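Local coordinates for protein Xyn30D (Paenibacillus barcinonensis, PDB 4QB6) that binds glucuronic-acid-decorated xylan through this calcium-containing family 35 carbohydrate-binding module of Xyn30D, a modular enzyme that probably hydrolyses glucuronoxylan, at residues N83-T86 and G87-V91; A136-S139 and G140-L144. All coordinates share one frame; numbering follows the deposited sequence.

Contact 1. Residues N83-T86 and G87-V91; sequences NMTT and GTKNV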
loop_
_atom_site.group_PDB
_atom_site.type_symbol
_atom_site.label_atom_id
_atom_site.label_comp_id
_atom_site.label_asym_id
_atom_site.label_seq_id
_atom_site.Cartn_x
_atom_site.Cartn_y
_atom_site.Cartn_z
ATOM N N ASN A 83 0.303 7.841 14.401
ATOM C CA ASN A 83 1.506 7.349 15.059
ATOM C C ASN A 83 1.709 7.956 16.448
ATOM O O ASN A 83 1.370 9.117 16.680
ATOM C CB ASN A 83 2.738 7.668 14.208
ATOM C CG ASN A 83 2.719 6.969 12.863
ATOM O OD1 ASN A 83 2.265 5.826 12.745
ATOM N ND2 ASN A 83 3.191 7.653 11.854
ATOM N N MET A 84 2.294 7.200 17.365
ATOM C CA MET A 84 2.568 7.711 18.725
ATOM C C MET A 84 3.773 8.620 18.768
ATOM O O MET A 84 3.841 9.575 19.566
ATOM C CB MET A 84 2.815 6.573 19.712
ATOM C CG MET A 84 1.656 5.602 19.849
ATOM S SD MET A 84 0.256 6.291 20.725
ATOM N N THR A 85 4.746 8.332 17.916
ATOM C CA THR A 85 6.026 9.053 17.927
ATOM C C THR A 85 6.520 9.370 16.517
ATOM O O THR A 85 6.051 8.772 15.539
ATOM C CB THR A 85 7.140 8.214 18.561
ATOM O OG1 THR A 85 7.368 7.031 17.760
ATOM C CG2 THR A 85 6.787 7.850 19.995
ATOM N N THR A 86 7.435 10.313 16.422
ATOM C CA THR A 86 8.133 10.636 15.195
ATOM C C THR A 86 9.324 9.743 15.094
ATOM O O THR A 86 10.114 9.612 16.039
ATOM C CB THR A 86 8.573 12.099 15.210
ATOM O OG1 THR A 86 7.395 12.920 15.219
ATOM C CG2 THR A 86 9.451 12.431 13.987
ATOM N N GLY A 87 9.489 9.095 13.945
ATOM C CA GLY A 87 10.645 8.250 13.724
ATOM C C GLY A 87 10.436 7.317 12.564
ATOM O O GLY A 87 9.480 7.428 11.785
ATOM N N THR A 88 11.332 6.378 12.437
ATOM C CA THR A 88 11.293 5.401 11.358
ATOM C C THR A 88 10.202 4.390 11.662
ATOM O O THR A 88 10.104 3.855 12.766
ATOM C CB THR A 88 12.639 4.698 11.202
ATOM O OG1 THR A 88 13.625 5.696 10.948
ATOM C CG2 THR A 88 12.618 3.694 10.080
ATOM N N LYS A 89 9.370 4.132 10.664
ATOM C CA LYS A 89 8.298 3.155 10.753
ATOM C C LYS A 89 8.507 2.030 9.777
ATOM O O LYS A 89 8.972 2.268 8.636
ATOM C CB LYS A 89 6.949 3.796 10.448
ATOM C CG LYS A 89 6.641 5.062 11.218
ATOM C CD LYS A 89 6.724 4.922 12.726
ATOM C CE LYS A 89 6.520 6.258 13.404
ATOM N NZ LYS A 89 6.767 6.167 14.861
ATOM N N ASN A 90 8.149 0.821 10.185
ATOM C CA ASN A 90 8.016 -0.337 9.298
ATOM C C ASN A 90 6.624 -0.331 8.724
ATOM O O ASN A 90 5.646 -0.377 9.478
ATOM C CB ASN A 90 8.237 -1.632 10.070
ATOM C CG ASN A 90 9.639 -1.776 10.580
ATOM O OD1 ASN A 90 10.567 -1.250 10.021
ATOM N ND2 ASN A 90 9.797 -2.495 11.690
ATOM N N VAL A 91 6.486 -0.169 7.418
ATOM C CA VAL A 91 5.204 -0.213 6.742
ATOM C C VAL A 91 5.161 -1.502 5.954
ATOM O O VAL A 91 5.969 -1.689 5.027
ATOM C CB VAL A 91 4.965 1.013 5.840
ATOM C CG1 VAL A 91 3.634 0.897 5.139
ATOM C CG2 VAL A 91 5.047 2.303 6.657
HETATM O O HOH W 1 4.402 4.958 16.444
#
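Lys89 reaches back across a short beta arch to the carbonyl of Thr85, where the chain leaves one sheet of the CBM35 beta-sandwich at strand 72-83 and enters the other at strand 87-96. The lysine bends once, at chi2 (-55°), and then runs extended, which carries its ammonium group over the inner side of the turn. NZ donates to Thr85 O at 2.8 Å, approaching from above the carbonyl plane, 55° out of it, instead of along a lone pair. Thr85 OG1 sits beside the ammonium group, 3.1 Å from Lys89 NZ. Water 1 accepts from NZ and from Met84 N, tying the cation to the start of the loop.

The side chains of Asn83 and Lys89 run antiparallel to one another, and the asparagine amide rests against the last lysine methylene, with Asn83 CG 3.9 Å from Lys89 CE. Its polar end serves another purpose: ND2 donates to Asn138 O in the neighbouring turn. Thr86 likewise uses OG1 to accept from Ser139 N. A long lysine suits position 89 because its aliphatic part packs beside Met137 and Val161 while its ammonium group ends at the backbone of the turn, on Thr85 O and water 1. Met84, Thr85 and Lys89 belong to a site that binds beta-D-glucuronate in another structure of this protein; that sugar is not bound to this chain here, but a cation there is consistent with binding an acidic sugar. Gly87 adopts a backbone shape in which a beta-carbon would come 2.6 Å from Thr86 O.

Contact 2. Residues A136-S139 and G140-L144; sequences AMNS and GVNTL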
loop_
_atom_site.group_PDB
_atom_site.type_symbol
_atom_site.label_atom_id
_atom_site.label_comp_id
_atom_site.label_asym_id
_atom_site.label_seq_id
_atom_site.Cartn_x
_atom_site.Cartn_y
_atom_site.Cartn_z
ATOM N N ALA A 136 10.347 7.345 7.210
ATOM C CA ALA A 136 10.182 8.296 8.298
ATOM C C ALA A 136 8.756 8.778 8.324
ATOM O O ALA A 136 8.177 9.102 7.297
ATOM C CB ALA A 136 11.112 9.474 8.087
ATOM N N MET A 137 8.162 8.817 9.499
ATOM C CA MET A 137 6.871 9.440 9.671
ATOM C C MET A 137 6.871 10.258 10.955
ATOM O O MET A 137 7.745 10.123 11.795
ATOM C CB MET A 137 5.734 8.434 9.716
ATOM C CG MET A 137 5.692 7.468 8.547
ATOM S SD MET A 137 4.235 6.419 8.531
ATOM C CE MET A 137 3.141 7.508 7.660
ATOM N N ASN A 138 5.890 11.125 11.076
ATOM C CA ASN A 138 5.711 11.967 12.272
ATOM C C ASN A 138 4.762 11.339 13.226
ATOM O O ASN A 138 3.952 10.494 12.890
ATOM C CB ASN A 138 5.139 13.308 11.859
ATOM C CG ASN A 138 6.100 14.093 11.012
ATOM O OD1 ASN A 138 7.303 13.903 11.114
ATOM N ND2 ASN A 138 5.579 14.916 10.136
ATOM N N SER A 139 4.848 11.783 14.478
ATOM C CA SER A 139 3.807 11.517 15.443
ATOM C C SER A 139 2.491 12.152 14.988
ATOM O O SER A 139 2.486 13.051 14.153
ATOM C CB SER A 139 4.184 12.071 16.794
ATOM O OG SER A 139 4.192 13.461 16.763
ATOM N N GLY A 140 1.397 11.637 15.504
ATOM C CA GLY A 140 0.084 12.161 15.156
ATOM C C GLY A 140 -0.398 11.624 13.830
ATOM O O GLY A 140 0.063 10.541 13.400
ATOM N N VAL A 141 -1.301 12.342 13.176
ATOM C CA VAL A 141 -1.912 11.902 11.930
ATOM C C VAL A 141 -1.076 12.258 10.737
ATOM O O VAL A 141 -0.618 13.379 10.582
ATOM C CB VAL A 141 -3.318 12.498 11.788
ATOM C CG1 VAL A 141 -3.960 12.016 10.508
ATOM C CG2 VAL A 141 -4.175 12.066 12.951
ATOM N N ASN A 142 -0.861 11.239 9.883
ATOM C CA ASN A 142 -0.054 11.345 8.679
ATOM C C ASN A 142 -0.845 10.814 7.478
ATOM O O ASN A 142 -1.822 10.104 7.624
ATOM C CB ASN A 142 1.185 10.432 8.756
ATOM C CG ASN A 142 2.136 10.763 9.894
ATOM O OD1 ASN A 142 1.803 10.577 11.090
ATOM N ND2 ASN A 142 3.313 11.168 9.549
ATOM N N THR A 143 -0.358 11.174 6.293
ATOM C CA THR A 143 -0.862 10.582 5.048
ATOM C C THR A 143 0.231 9.741 4.395
ATOM O O THR A 143 1.443 9.995 4.558
ATOM C CB THR A 143 -1.364 11.625 4.056
ATOM O OG1 THR A 143 -0.286 12.387 3.584
ATOM C CG2 THR A 143 -2.396 12.540 4.677
ATOM N N LEU A 144 -0.189 8.735 3.640
ATOM C CA LEU A 144 0.741 7.922 2.849
ATOM C C LEU A 144 0.019 7.551 1.581
ATOM O O LEU A 144 -1.095 7.008 1.634
ATOM C CB LEU A 144 1.140 6.677 3.633
ATOM C CG LEU A 144 2.226 5.777 3.066
ATOM C CD1 LEU A 144 2.985 5.046 4.166
ATOM C CD2 LEU A 144 1.630 4.773 2.095
HETATM O O HOH W 2 1.238 14.496 12.246
#
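Met137 and Asn142 meet inside a tight beta arch of the beta-sandwich, where the end of strand 128-137 in one sheet turns over into strand 140-149 of the other.

The apolar contacts depend on how the methionine folds. Its chain runs extended as far as SD and then bends at chi3 (87°), which lays the CE methyl against Asn142, 3.7 Å from CB. The same methyl faces the backbone of strand 140-144, 4.3 Å from Thr143 O. A flexible, unbranched thioether suits this place, since it can bend between the two sheets while its CB packs against Asn83 ND2.

The polar part of the contact gathers round the backbone of Asn138. Asn142 has CG anti to its own carbonyl carbon (chi1 -61°), and the amide consequently turns back toward the turn, with CG 3.5 Å from Asn138 O. A compact amide thus fills the inner side of the bend, packed against the Asn138 backbone, whose O also accepts the bond from Asn83 ND2. An alanine here would keep the CB that Met137 touches, but would probably leave a gap beside the Asn138 backbone where the amide had packed.

The turn itself is shaped by its backbone and by solvent. Gly140 has a positive phi of 81°, and a beta-carbon on it would clash with Ser139 O; glycine avoids both problems. Ser139, small and polar, suits the exposed apex, and the CB of Val141 points away from the turn. Water 2 bridges the bend, donating one hydrogen bond to Ser139 O at 2.7 Å and another to Val141 O, also at 2.7 Å.

Overall arrangement
From the N terminus, contact 1 comes first: strand 72-83, in the five-stranded sheet, ends and the chain passes through 84-86 into strand 87-96 of the four-stranded sheet. Contact 2 makes the return journey later, from strand 128-137 of the four-stranded sheet to strand 140-149 of the five-stranded one. The two loops follow in series, neither nesting nor crossing, yet their centres lie 7 Å apart at the same end of the sandwich. Strands 87-96 and 128-137 are neighbours, as are 72-83 and 140-149, so the arches stand side by side; Asn83 O accepts from Gly140 N at 2.8 Å, a probable hydrogen bond between them.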